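PDB 5B6T: glycosyl hydrolase family 62 protein from Coprinopsis cinerea, which probably hydrolyses terminal alpha-L-arabinofuranosyl side groups from arabinoxylan, as an alpha-L-arabinofuranosidase of glycoside hydrolase family 62. Local coordinates for residues Val32-Gly36 / Arg37-Phe41; Ser157-Asp160 / Asn161-Tyr165. One frame throughout, in Å; residues are numbered along the deposited sequence.

Starting from the N terminus, the chain runs up strand 25-34 and turns straight back into strand 37-46; contact 1 closes this tight hairpin between the first two strands of a four-stranded antiparallel sheet. Much later, contact 2 closes the longer turn between strands 152-158 and 163-170, the two middle strands of another such sheet. The two hairpins follow one another in series, neither nesting nor crossing. They lie on opposite sides of the chain's centre: the centres of contact 1 and contact 2 are about 29 Å apart, and the nearest atoms of contact 1 and contact 2 about 17 Å apart. Each ties together neighbouring strands of its own blade in the five-bladed beta-propeller this family adopts.

Contact 1: residues Val32-Gly36 / Arg37-Phe41; sequences VYHDG and RWHVF
The edge of Y33 bears on a face of the W38 indole: Y33 CD1 comes within 3.4 Å of W38 CE2, with the phenol ring inclined 60° to the five-membered ring in an edge-to-face pair. Alongside, Y33 CB lies 3.9 Å from the centroid of the six-membered ring of W38 and makes a CH-pi contact, so the tyrosine meets both halves of the indole. Y33 has CG anti to the backbone N (chi1 -168°), which lays its ring over the R37 backbone, Y33 CE1 3.6 Å from R37 N. F57 and W60 add further aromatic packing to W38.

The H39 ring uses its edge instead. V32 O and H34 N lie at that edge, and NE2 of H39 donates to H34 O at 3.0 Å, with the acceptor almost exactly in the imidazole plane and the N-H...O angle at 162°. Since ND1 is hydrogen-bonded to the hydroxyl of Y54, the ring is gripped at both nitrogens and its rotation is fixed. D35 CG sits over one face of the H34 ring, toward its rim, and W95 meets this histidine edge-to-face.

The strands are joined by a type I' turn from H34 to R37, a two-residue hairpin linking strands 25-34 and 37-46 in one blade of the propeller. H34 O closes the turn by accepting from R37 N at 3.2 Å, a donor well above the carbonyl plane and on the opposite face from H39 NE2; H34 N donates back to R37 O. Further down the ladder V32 and H39 form a hydrogen-bonded pair, with H39 N 2.8 Å from V32 O and V32 N 3.1 Å from H39 O. On the face of the sheet that carries H34 and R37, opposite Y33 and W38, V32 CG2 packs 3.9 Å from H39 CB.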
loop_
_atom_site.group_PDB
_atom_site.type_symbol
_atom_site.label_atom_id
_atom_site.label_comp_id
_atom_site.label_asym_id
_atom_site.label_seq_id
_atom_site.Cartn_x
_atom_site.Cartn_y
_atom_site.Cartn_z
ATOM N N VAL A 32 6.391 -5.106 -7.124
ATOM C CA VAL A 32 7.342 -6.224 -7.065
ATOM C C VAL A 32 8.270 -6.184 -8.270
ATOM O O VAL A 32 7.895 -5.722 -9.352
ATOM C CB VAL A 32 6.655 -7.611 -7.005
ATOM C CG1 VAL A 32 5.891 -7.773 -5.703
ATOM C CG2 VAL A 32 5.738 -7.882 -8.184
ATOM N N TYR A 33 9.486 -6.680 -8.040
ATOM C CA TYR A 33 10.467 -6.906 -9.108
ATOM C C TYR A 33 10.498 -8.392 -9.390
ATOM O O TYR A 33 10.724 -9.192 -8.487
ATOM C CB TYR A 33 11.844 -6.429 -8.689
ATOM C CG TYR A 33 12.842 -6.371 -9.843
ATOM C CD1 TYR A 33 12.799 -5.340 -10.759
ATOM C CD2 TYR A 33 13.834 -7.342 -9.989
ATOM C CE1 TYR A 33 13.712 -5.260 -11.795
ATOM C CE2 TYR A 33 14.733 -7.292 -11.037
ATOM C CZ TYR A 33 14.688 -6.244 -11.925
ATOM O OH TYR A 33 15.629 -6.160 -12.947
ATOM N N HIS A 34 10.223 -8.759 -10.637
ATOM C CA HIS A 34 10.103 -10.172 -11.007
ATOM C C HIS A 34 10.560 -10.353 -12.430
ATOM O O HIS A 34 10.137 -9.607 -13.343
ATOM C CB HIS A 34 8.653 -10.642 -10.854
ATOM C CG HIS A 34 8.379 -11.999 -11.417
ATOM N ND1 HIS A 34 8.751 -13.144 -10.770
ATOM C CD2 HIS A 34 7.783 -12.389 -12.564
ATOM C CE1 HIS A 34 8.379 -14.195 -11.479
ATOM N NE2 HIS A 34 7.800 -13.766 -12.578
ATOM N N ASP A 35 11.434 -11.337 -12.610
ATOM C CA ASP A 35 12.022 -11.623 -13.910
ATOM C C ASP A 35 12.459 -10.390 -14.684
ATOM O O ASP A 35 12.078 -10.174 -15.820
ATOM C CB ASP A 35 11.055 -12.493 -14.699
ATOM C CG ASP A 35 11.050 -13.920 -14.196
ATOM O OD1 ASP A 35 11.910 -14.249 -13.334
ATOM O OD2 ASP A 35 10.200 -14.707 -14.649
ATOM N N GLY A 36 13.275 -9.573 -14.031
ATOM C CA GLY A 36 13.940 -8.469 -14.662
ATOM C C GLY A 36 13.141 -7.213 -14.912
ATOM O O GLY A 36 13.600 -6.317 -15.620
ATOM N N ARG A 37 11.938 -7.143 -14.352
ATOM C CA ARG A 37 11.072 -6.003 -14.533
ATOM C C ARG A 37 10.379 -5.626 -13.244
ATOM O O ARG A 37 10.087 -6.486 -12.393
ATOM C CB ARG A 37 9.960 -6.298 -15.569
ATOM C CG ARG A 37 10.405 -6.702 -16.959
ATOM C CD ARG A 37 9.195 -6.971 -17.835
ATOM N NE ARG A 37 8.490 -5.753 -18.225
ATOM C CZ ARG A 37 8.926 -4.878 -19.145
ATOM N NH1 ARG A 37 10.074 -5.068 -19.770
ATOM N NH2 ARG A 37 8.200 -3.812 -19.436
ATOM N N TRP A 38 10.083 -4.339 -13.136
ATOM C CA TRP A 38 9.178 -3.826 -12.119
ATOM C C TRP A 38 7.753 -4.042 -12.565
ATOM O O TRP A 38 7.415 -3.822 -13.731
ATOM C CB TRP A 38 9.434 -2.330 -11.910
ATOM C CG TRP A 38 10.799 -2.107 -11.330
ATOM C CD1 TRP A 38 11.920 -1.703 -11.976
ATOM C CD2 TRP A 38 11.173 -2.335 -9.967
ATOM N NE1 TRP A 38 12.989 -1.643 -11.083
ATOM C CE2 TRP A 38 12.552 -2.041 -9.847
ATOM C CE3 TRP A 38 10.480 -2.800 -8.843
ATOM C CZ2 TRP A 38 13.244 -2.187 -8.641
ATOM C CZ3 TRP A 38 11.178 -2.927 -7.636
ATOM C CH2 TRP A 38 12.538 -2.628 -7.557
ATOM N N HIS A 39 6.920 -4.445 -11.612
ATOM C CA HIS A 39 5.493 -4.645 -11.839
ATOM C C HIS A 39 4.788 -3.771 -10.813
ATOM O O HIS A 39 4.840 -4.050 -9.617
ATOM C CB HIS A 39 5.102 -6.109 -11.655
ATOM C CG HIS A 39 5.895 -7.023 -12.517
ATOM N ND1 HIS A 39 5.484 -7.438 -13.763
ATOM C CD2 HIS A 39 7.128 -7.546 -12.338
ATOM C CE1 HIS A 39 6.417 -8.203 -14.306
ATOM N NE2 HIS A 39 7.434 -8.271 -13.465
ATOM N N VAL A 40 4.147 -2.714 -11.291
ATOM C CA VAL A 40 3.474 -1.788 -10.414
ATOM C C VAL A 40 1.962 -1.889 -10.670
ATOM O O VAL A 40 1.511 -1.857 -11.830
ATOM C CB VAL A 40 3.953 -0.340 -10.643
ATOM C CG1 VAL A 40 3.092 0.689 -9.898
ATOM C CG2 VAL A 40 5.443 -0.196 -10.288
ATOM N N PHE A 41 1.197 -2.006 -9.596
ATOM C CA PHE A 41 -0.263 -1.883 -9.655
ATOM C C PHE A 41 -0.657 -0.644 -8.910
ATOM O O PHE A 41 -0.095 -0.362 -7.861
ATOM C CB PHE A 41 -0.917 -3.115 -9.007
ATOM C CG PHE A 41 -0.604 -4.393 -9.716
ATOM C CD1 PHE A 41 0.621 -5.020 -9.571
ATOM C CD2 PHE A 41 -1.541 -4.947 -10.578
ATOM C CE1 PHE A 41 0.919 -6.171 -10.291
ATOM C CE2 PHE A 41 -1.262 -6.117 -11.248
ATOM C CZ PHE A 41 -0.045 -6.736 -11.089
#

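Contact 2: residues Ser157-Asp160 / Asn161-Tyr165; sequences SSDD and NGHLY
At the turn of the hairpin between strands 152-158 and 163-170, D159 takes hydrogen bonds from N161, H163 and Y165 through both carboxylate oxygens. Its OD1 accepts from N161 N at 2.8 Å, which makes an Asx turn, and from H163 N at 3.2 Å; the two amides arrive from opposite faces of the carboxylate plane. A water also donates to D159 OD1, at 3.0 Å, and accepts from G162 N at 3.1 Å, bridging the acid to the turn.

OD2 serves the side chains. H163 ND1 meets the syn lone pair of D159 OD2 at 2.7 Å, with OD2 near the plane of an imidazole turned 73° from the carboxylate. Y165 OH donates to the same D159 OD2 at 2.7 Å, but from above the carboxylate plane, its ring standing nearly perpendicular to it (86°). The acid reaches them because CG sits between the backbone N and the carbonyl carbon (chi1 60°), turned inward across the hairpin. With an alanine here both oxygens are gone, and ND1 of H163 and the hydroxyl of Y165 would probably lose their shared acceptor, as would the amides of N161 and H163 the OD1 they share.

Within this propeller blade the strands continue as an antiparallel ladder, where S157 and Y165 form a hydrogen-bonded pair, Y165 N lying 2.8 Å from S157 O. Helix 130-135 packs against Y165 and H163, and N161 ND2 is hydrogen-bonded to N135 O. The side chain of D160 is about 4 Å from the bound lead ion.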
loop_
_atom_site.group_PDB
_atom_site.type_symbol
_atom_site.label_atom_id
_atom_site.label_comp_id
_atom_site.label_asym_id
_atom_site.label_seq_id
_atom_site.Cartn_x
_atom_site.Cartn_y
_atom_site.Cartn_z
ATOM N N SER A 157 -6.942 -4.044 7.557
ATOM C CA SER A 157 -7.730 -3.029 6.888
ATOM C C SER A 157 -7.943 -1.833 7.833
ATOM O O SER A 157 -7.791 -1.939 9.062
ATOM C CB SER A 157 -9.058 -3.642 6.396
ATOM O OG SER A 157 -9.921 -3.982 7.468
ATOM N N SER A 158 -8.315 -0.703 7.233
ATOM C CA SER A 158 -8.562 0.540 7.931
ATOM C C SER A 158 -9.983 1.056 7.734
ATOM O O SER A 158 -10.686 0.624 6.840
ATOM C CB SER A 158 -7.574 1.594 7.404
ATOM O OG SER A 158 -6.267 1.226 7.734
ATOM N N ASP A 159 -10.403 2.015 8.580
ATOM C CA ASP A 159 -11.716 2.601 8.404
ATOM C C ASP A 159 -11.735 4.116 8.232
ATOM O O ASP A 159 -12.804 4.714 8.282
ATOM C CB ASP A 159 -12.670 2.179 9.533
ATOM C CG ASP A 159 -12.200 2.589 10.909
ATOM O OD1 ASP A 159 -11.180 3.301 11.046
ATOM O OD2 ASP A 159 -12.923 2.238 11.874
ATOM N N ASP A 160 -10.576 4.741 8.047
ATOM C CA ASP A 160 -10.487 6.207 8.029
ATOM C C ASP A 160 -11.094 6.824 9.293
ATOM O O ASP A 160 -11.528 7.981 9.275
ATOM C CB ASP A 160 -11.215 6.782 6.800
ATOM C CG ASP A 160 -10.446 6.621 5.511
ATOM O OD1 ASP A 160 -9.199 6.352 5.581
ATOM O OD2 ASP A 160 -11.076 6.805 4.421
ATOM N N ASN A 161 -11.119 6.051 10.370
ATOM C CA ASN A 161 -11.684 6.507 11.642
ATOM C C ASN A 161 -10.828 6.118 12.814
ATOM O O ASN A 161 -11.306 6.078 13.949
ATOM C CB ASN A 161 -13.111 5.983 11.864
ATOM C CG ASN A 161 -13.891 6.855 12.837
ATOM O OD1 ASN A 161 -13.755 8.078 12.846
ATOM N ND2 ASN A 161 -14.721 6.207 13.676
ATOM N N GLY A 162 -9.547 5.871 12.551
ATOM C CA GLY A 162 -8.627 5.644 13.638
ATOM C C GLY A 162 -8.535 4.219 14.129
ATOM O O GLY A 162 -7.978 4.003 15.211
ATOM N N HIS A 163 -9.019 3.236 13.351
ATOM C CA HIS A 163 -8.875 1.834 13.727
ATOM C C HIS A 163 -8.151 1.091 12.643
ATOM O O HIS A 163 -8.412 1.304 11.469
ATOM C CB HIS A 163 -10.232 1.168 13.953
ATOM C CG HIS A 163 -11.105 1.934 14.890
ATOM N ND1 HIS A 163 -12.147 2.721 14.454
ATOM C CD2 HIS A 163 -11.072 2.061 16.236
ATOM C CE1 HIS A 163 -12.681 3.352 15.489
ATOM N NE2 HIS A 163 -12.063 2.941 16.586
ATOM N N LEU A 164 -7.233 0.230 13.056
ATOM C CA LEU A 164 -6.606 -0.763 12.195
ATOM C C LEU A 164 -7.127 -2.119 12.631
ATOM O O LEU A 164 -6.980 -2.504 13.790
ATOM C CB LEU A 164 -5.086 -0.729 12.362
ATOM C CG LEU A 164 -4.289 -1.791 11.587
ATOM C CD1 LEU A 164 -4.366 -1.587 10.075
ATOM C CD2 LEU A 164 -2.839 -1.766 12.033
ATOM N N TYR A 165 -7.735 -2.842 11.708
ATOM C CA TYR A 165 -8.320 -4.153 11.981
ATOM C C TYR A 165 -7.451 -5.277 11.437
ATOM O O TYR A 165 -6.727 -5.101 10.429
ATOM C CB TYR A 165 -9.694 -4.282 11.330
ATOM C CG TYR A 165 -10.660 -3.204 11.748
ATOM C CD1 TYR A 165 -11.389 -3.329 12.903
ATOM C CD2 TYR A 165 -10.859 -2.071 10.970
ATOM C CE1 TYR A 165 -12.250 -2.326 13.306
ATOM C CE2 TYR A 165 -11.720 -1.047 11.369
ATOM C CZ TYR A 165 -12.419 -1.190 12.541
ATOM O OH TYR A 165 -13.313 -0.219 12.936
HETATM O O HOH W 1 -8.404 4.211 10.204
#